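Local structure of paenibacillus xanthan lyase (Paenibacillus, 6F2P) at residues F689-N700 with M731-G741. The protein cleaves the polysaccharide xanthan as a lyase, probably by beta-elimination as in other members of polysaccharide lyase family 8. Residues are numbered along the deposited sequence; the frame is centred on the assembly and turned at random.
Sequences FEISVSDPTQSN and MKFKVNVNNSG. With CA (calcium ion), chain J.
M731 lays its methyl CE over one face of the F689 ring, 4.1 Å from CG and offset toward the rim, while I691 CG1 lies at the ring's edge, in plane. The bend at chi3 (-86°) brings the methyl there, and SD stands obliquely to the ring, 4.9 Å from its centroid, in a Met-aromatic contact. F733 works differently: its edge, not its face, meets the opposing strand, with CZ 3.8 Å from I691 CG2 and V693 CG2 also close to the ring plane. These contacts illustrate how a beta sandwich closes, consistent with the C-terminal one of polysaccharide lyase family 8: strands 689-694 and 731-736 belong to different sheets, their axes 8.9 Å apart at 36°, and inward-facing apolar groups fill the interval. V693 and V735 continue the core; I706 and V708 of strand 703-708 border F733 and I691.

Beyond the strands no direct hydrogen bond crosses; waters bridge D695 N to S740 OG, Q698 O to G741 N and N700 O to N739 N. D695 organises its own turn: OD1 accepts from T697 OG1 on its syn side and, from above the carboxylate plane, from T697 N in an Asx turn, while OD2 takes N700 N. OD2 also holds a water shared with V737 O and S740 OG, whose hydroxyl further bonds G742 N. Replacing this aspartate by an alanine is likely to cost T697 OG1, T697 N and N700 N their carboxylate acceptors and that water its D695 partner. Direct apolar contact persists nearby: V737 CG2 presses against the amide of N700, 3.6 Å from CG; G702 and T703 hold that amide's polar ends. At the far end Q698 reaches past G741 with an extended chain; NE2 binds S368 O, and OE1 binds a calcium ion at 2.5 Å, alongside three water molecules.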
loop_
_atom_site.group_PDB
_atom_site.type_symbol
_atom_site.label_atom_id
_atom_site.label_comp_id
_atom_site.label_asym_id
_atom_site.label_seq_id
_atom_site.Cartn_x
_atom_site.Cartn_y
_atom_site.Cartn_z
ATOM N N PHE A 689 13.165 -20.995 -6.596
ATOM C CA PHE A 689 12.612 -20.477 -5.363
ATOM C C PHE A 689 12.447 -18.976 -5.521
ATOM O O PHE A 689 13.420 -18.260 -5.772
ATOM C CB PHE A 689 13.556 -20.774 -4.210
ATOM C CG PHE A 689 12.919 -20.673 -2.874
ATOM C CD1 PHE A 689 12.675 -19.439 -2.301
ATOM C CD2 PHE A 689 12.569 -21.814 -2.177
ATOM C CE1 PHE A 689 12.077 -19.346 -1.056
ATOM C CE2 PHE A 689 11.974 -21.731 -0.940
ATOM C CZ PHE A 689 11.729 -20.496 -0.375
ATOM N N GLU A 690 11.213 -18.498 -5.385
ATOM C CA GLU A 690 10.945 -17.080 -5.563
ATOM C C GLU A 690 10.464 -16.430 -4.270
ATOM O O GLU A 690 9.696 -17.021 -3.505
ATOM C CB GLU A 690 9.936 -16.872 -6.684
ATOM C CG GLU A 690 9.540 -15.433 -6.872
ATOM C CD GLU A 690 8.465 -15.256 -7.922
ATOM O OE1 GLU A 690 7.924 -16.270 -8.411
ATOM O OE2 GLU A 690 8.166 -14.094 -8.255
ATOM N N ILE A 691 10.932 -15.213 -4.022
ATOM C CA ILE A 691 10.535 -14.471 -2.835
ATOM C C ILE A 691 10.010 -13.077 -3.181
ATOM O O ILE A 691 10.608 -12.353 -3.979
ATOM C CB ILE A 691 11.699 -14.335 -1.853
ATOM C CG1 ILE A 691 12.205 -15.713 -1.441
ATOM C CG2 ILE A 691 11.271 -13.534 -0.625
ATOM C CD1 ILE A 691 13.647 -15.961 -1.801
ATOM N N SER A 692 8.881 -12.711 -2.589
ATOM C CA SER A 692 8.325 -11.376 -2.773
ATOM C C SER A 692 8.346 -10.625 -1.448
ATOM O O SER A 692 7.910 -11.154 -0.423
ATOM C CB SER A 692 6.899 -11.458 -3.303
ATOM O OG SER A 692 6.391 -10.170 -3.613
ATOM N N VAL A 693 8.870 -9.402 -1.463
ATOM C CA VAL A 693 8.998 -8.607 -0.242
ATOM C C VAL A 693 8.411 -7.210 -0.399
ATOM O O VAL A 693 8.553 -6.592 -1.455
ATOM C CB VAL A 693 10.473 -8.442 0.151
ATOM C CG1 VAL A 693 10.594 -7.821 1.543
ATOM C CG2 VAL A 693 11.172 -9.773 0.099
ATOM N N SER A 694 7.762 -6.704 0.645
ATOM C CA SER A 694 7.311 -5.316 0.643
ATOM C C SER A 694 7.423 -4.738 2.038
ATOM O O SER A 694 7.434 -5.475 3.017
ATOM C CB SER A 694 5.865 -5.212 0.167
ATOM O OG SER A 694 4.976 -5.634 1.184
ATOM N N ASP A 695 7.508 -3.417 2.121
ATOM C CA ASP A 695 7.469 -2.703 3.391
ATOM C C ASP A 695 6.084 -2.074 3.567
ATOM O O ASP A 695 5.800 -0.999 3.028
ATOM C CB ASP A 695 8.538 -1.617 3.402
ATOM C CG ASP A 695 8.338 -0.617 4.515
ATOM O OD1 ASP A 695 7.955 -1.041 5.626
ATOM O OD2 ASP A 695 8.551 0.594 4.270
ATOM N N PRO A 696 5.204 -2.748 4.316
ATOM C CA PRO A 696 3.823 -2.273 4.418
ATOM C C PRO A 696 3.733 -0.985 5.205
ATOM O O PRO A 696 2.716 -0.309 5.092
ATOM C CB PRO A 696 3.116 -3.394 5.187
ATOM C CG PRO A 696 4.011 -4.571 5.076
ATOM C CD PRO A 696 5.402 -4.032 5.006
ATOM N N THR A 697 4.763 -0.649 5.982
ATOM C CA THR A 697 4.732 0.572 6.786
ATOM C C THR A 697 4.920 1.773 5.881
ATOM O O THR A 697 4.541 2.888 6.238
ATOM C CB THR A 697 5.838 0.605 7.866
ATOM O OG1 THR A 697 7.112 0.852 7.252
ATOM C CG2 THR A 697 5.890 -0.697 8.640
ATOM N N GLN A 698 5.520 1.533 4.716
ATOM C CA GLN A 698 5.817 2.577 3.733
ATOM C C GLN A 698 6.679 3.701 4.304
ATOM O O GLN A 698 6.716 4.798 3.747
ATOM C CB GLN A 698 4.531 3.166 3.131
ATOM C CG GLN A 698 3.568 2.139 2.558
ATOM C CD GLN A 698 2.462 2.774 1.732
ATOM O OE1 GLN A 698 2.674 3.788 1.077
ATOM N NE2 GLN A 698 1.279 2.170 1.752
ATOM N N SER A 699 7.369 3.434 5.409
ATOM C CA SER A 699 8.152 4.478 6.067
ATOM C C SER A 699 9.562 4.021 6.445
ATOM O O SER A 699 10.273 4.694 7.188
ATOM C CB SER A 699 7.395 5.048 7.273
ATOM O OG SER A 699 7.163 4.056 8.255
ATOM N N ASN A 700 9.950 2.865 5.926
ATOM C CA ASN A 700 11.327 2.406 5.981
ATOM C C ASN A 700 12.083 3.076 4.836
ATOM O O ASN A 700 11.776 2.840 3.660
ATOM C CB ASN A 700 11.357 0.888 5.811
ATOM C CG ASN A 700 12.740 0.287 6.030
ATOM O OD1 ASN A 700 13.748 0.981 6.017
ATOM N ND2 ASN A 700 12.784 -1.017 6.222
ATOM N N MET A 731 20.265 -18.885 0.948
ATOM C CA MET A 731 19.951 -17.673 0.192
ATOM C C MET A 731 19.984 -16.438 1.086
ATOM O O MET A 731 19.409 -16.431 2.169
ATOM C CB MET A 731 18.592 -17.793 -0.492
ATOM C CG MET A 731 18.623 -18.603 -1.766
ATOM S SD MET A 731 16.987 -19.137 -2.305
ATOM C CE MET A 731 16.761 -20.662 -1.391
ATOM N N LYS A 732 20.681 -15.401 0.637
ATOM C CA LYS A 732 20.738 -14.147 1.375
ATOM C C LYS A 732 20.609 -12.982 0.416
ATOM O O LYS A 732 21.282 -12.951 -0.608
ATOM C CB LYS A 732 22.050 -14.023 2.158
ATOM C CG LYS A 732 22.159 -14.963 3.347
ATOM C CD LYS A 732 23.386 -14.654 4.212
ATOM C CE LYS A 732 23.345 -15.457 5.511
ATOM N NZ LYS A 732 24.545 -15.267 6.373
ATOM N N PHE A 733 19.740 -12.029 0.738
ATOM C CA PHE A 733 19.661 -10.799 -0.043
ATOM C C PHE A 733 19.159 -9.634 0.784
ATOM O O PHE A 733 18.793 -9.813 1.944
ATOM C CB PHE A 733 18.801 -10.983 -1.296
ATOM C CG PHE A 733 17.349 -11.267 -1.020
ATOM C CD1 PHE A 733 16.921 -12.553 -0.717
ATOM C CD2 PHE A 733 16.402 -10.253 -1.106
ATOM C CE1 PHE A 733 15.572 -12.819 -0.479
ATOM C CE2 PHE A 733 15.050 -10.511 -0.868
ATOM C CZ PHE A 733 14.637 -11.792 -0.552
ATOM N N LYS A 734 19.166 -8.440 0.194
ATOM C CA LYS A 734 18.589 -7.260 0.838
ATOM C C LYS A 734 17.778 -6.478 -0.180
ATOM O O LYS A 734 18.010 -6.596 -1.377
ATOM C CB LYS A 734 19.667 -6.367 1.461
ATOM C CG LYS A 734 20.623 -5.752 0.457
ATOM C CD LYS A 734 21.779 -5.012 1.127
ATOM C CE LYS A 734 22.727 -4.456 0.074
ATOM N NZ LYS A 734 23.908 -3.771 0.654
ATOM N N VAL A 735 16.825 -5.690 0.310
ATOM C CA VAL A 735 15.978 -4.852 -0.526
ATOM C C VAL A 735 16.120 -3.410 -0.075
ATOM O O VAL A 735 16.040 -3.132 1.122
ATOM C CB VAL A 735 14.497 -5.202 -0.342
ATOM C CG1 VAL A 735 13.647 -4.492 -1.390
ATOM C CG2 VAL A 735 14.284 -6.709 -0.392
ATOM N N ASN A 736 16.338 -2.495 -1.015
ATOM C CA ASN A 736 16.303 -1.073 -0.698
ATOM C C ASN A 736 14.878 -0.565 -0.891
ATOM O O ASN A 736 14.419 -0.389 -2.019
ATOM C CB ASN A 736 17.269 -0.297 -1.585
ATOM C CG ASN A 736 17.440 1.148 -1.143
ATOM O OD1 ASN A 736 16.554 1.736 -0.511
ATOM N ND2 ASN A 736 18.582 1.735 -1.485
ATOM N N VAL A 737 14.174 -0.326 0.209
ATOM C CA VAL A 737 12.748 -0.029 0.124
ATOM C C VAL A 737 12.435 1.448 0.276
ATOM O O VAL A 737 11.297 1.801 0.548
ATOM C CB VAL A 737 11.939 -0.812 1.185
ATOM C CG1 VAL A 737 11.954 -2.301 0.876
ATOM C CG2 VAL A 737 12.491 -0.548 2.583
ATOM N N ASN A 738 13.432 2.313 0.127
ATOM C CA ASN A 738 13.183 3.746 0.245
ATOM C C ASN A 738 12.210 4.194 -0.835
ATOM O O ASN A 738 12.337 3.789 -1.995
ATOM C CB ASN A 738 14.475 4.555 0.147
ATOM C CG ASN A 738 14.240 6.049 0.322
ATOM O OD1 ASN A 738 13.535 6.479 1.237
ATOM N ND2 ASN A 738 14.819 6.845 -0.566
ATOM N N ASN A 739 11.231 5.004 -0.431
ATOM C CA ASN A 739 10.168 5.474 -1.317
ATOM C C ASN A 739 9.410 4.357 -2.034
ATOM O O ASN A 739 8.987 4.527 -3.183
ATOM C CB ASN A 739 10.711 6.491 -2.324
ATOM C CG ASN A 739 11.274 7.731 -1.653
ATOM O OD1 ASN A 739 10.806 8.148 -0.592
ATOM N ND2 ASN A 739 12.286 8.326 -2.270
ATOM N N SER A 740 9.227 3.231 -1.347
ATOM C CA SER A 740 8.598 2.050 -1.942
ATOM C C SER A 740 7.112 2.236 -2.186
ATOM O O SER A 740 6.552 1.640 -3.107
ATOM C CB SER A 740 8.795 0.821 -1.057
ATOM O OG SER A 740 8.005 0.890 0.120
ATOM N N GLY A 741 6.470 3.048 -1.351
ATOM C CA GLY A 741 5.024 3.188 -1.396
ATOM C C GLY A 741 4.324 1.861 -1.149
ATOM O O GLY A 741 3.225 1.630 -1.637
HETATM CA CA CA J . 1.814 5.584 -0.429
HETATM O O HOH W 1 9.029 2.192 2.211
HETATM O O HOH W 2 7.355 -1.985 -0.047
HETATM O O HOH W 3 7.562 4.496 0.969
HETATM O O HOH W 4 10.312 4.816 2.195
HETATM O O HOH W 5 1.129 8.231 -0.268
HETATM O O HOH W 6 -0.738 5.901 0.875
HETATM O O HOH W 7 3.638 6.604 1.422
#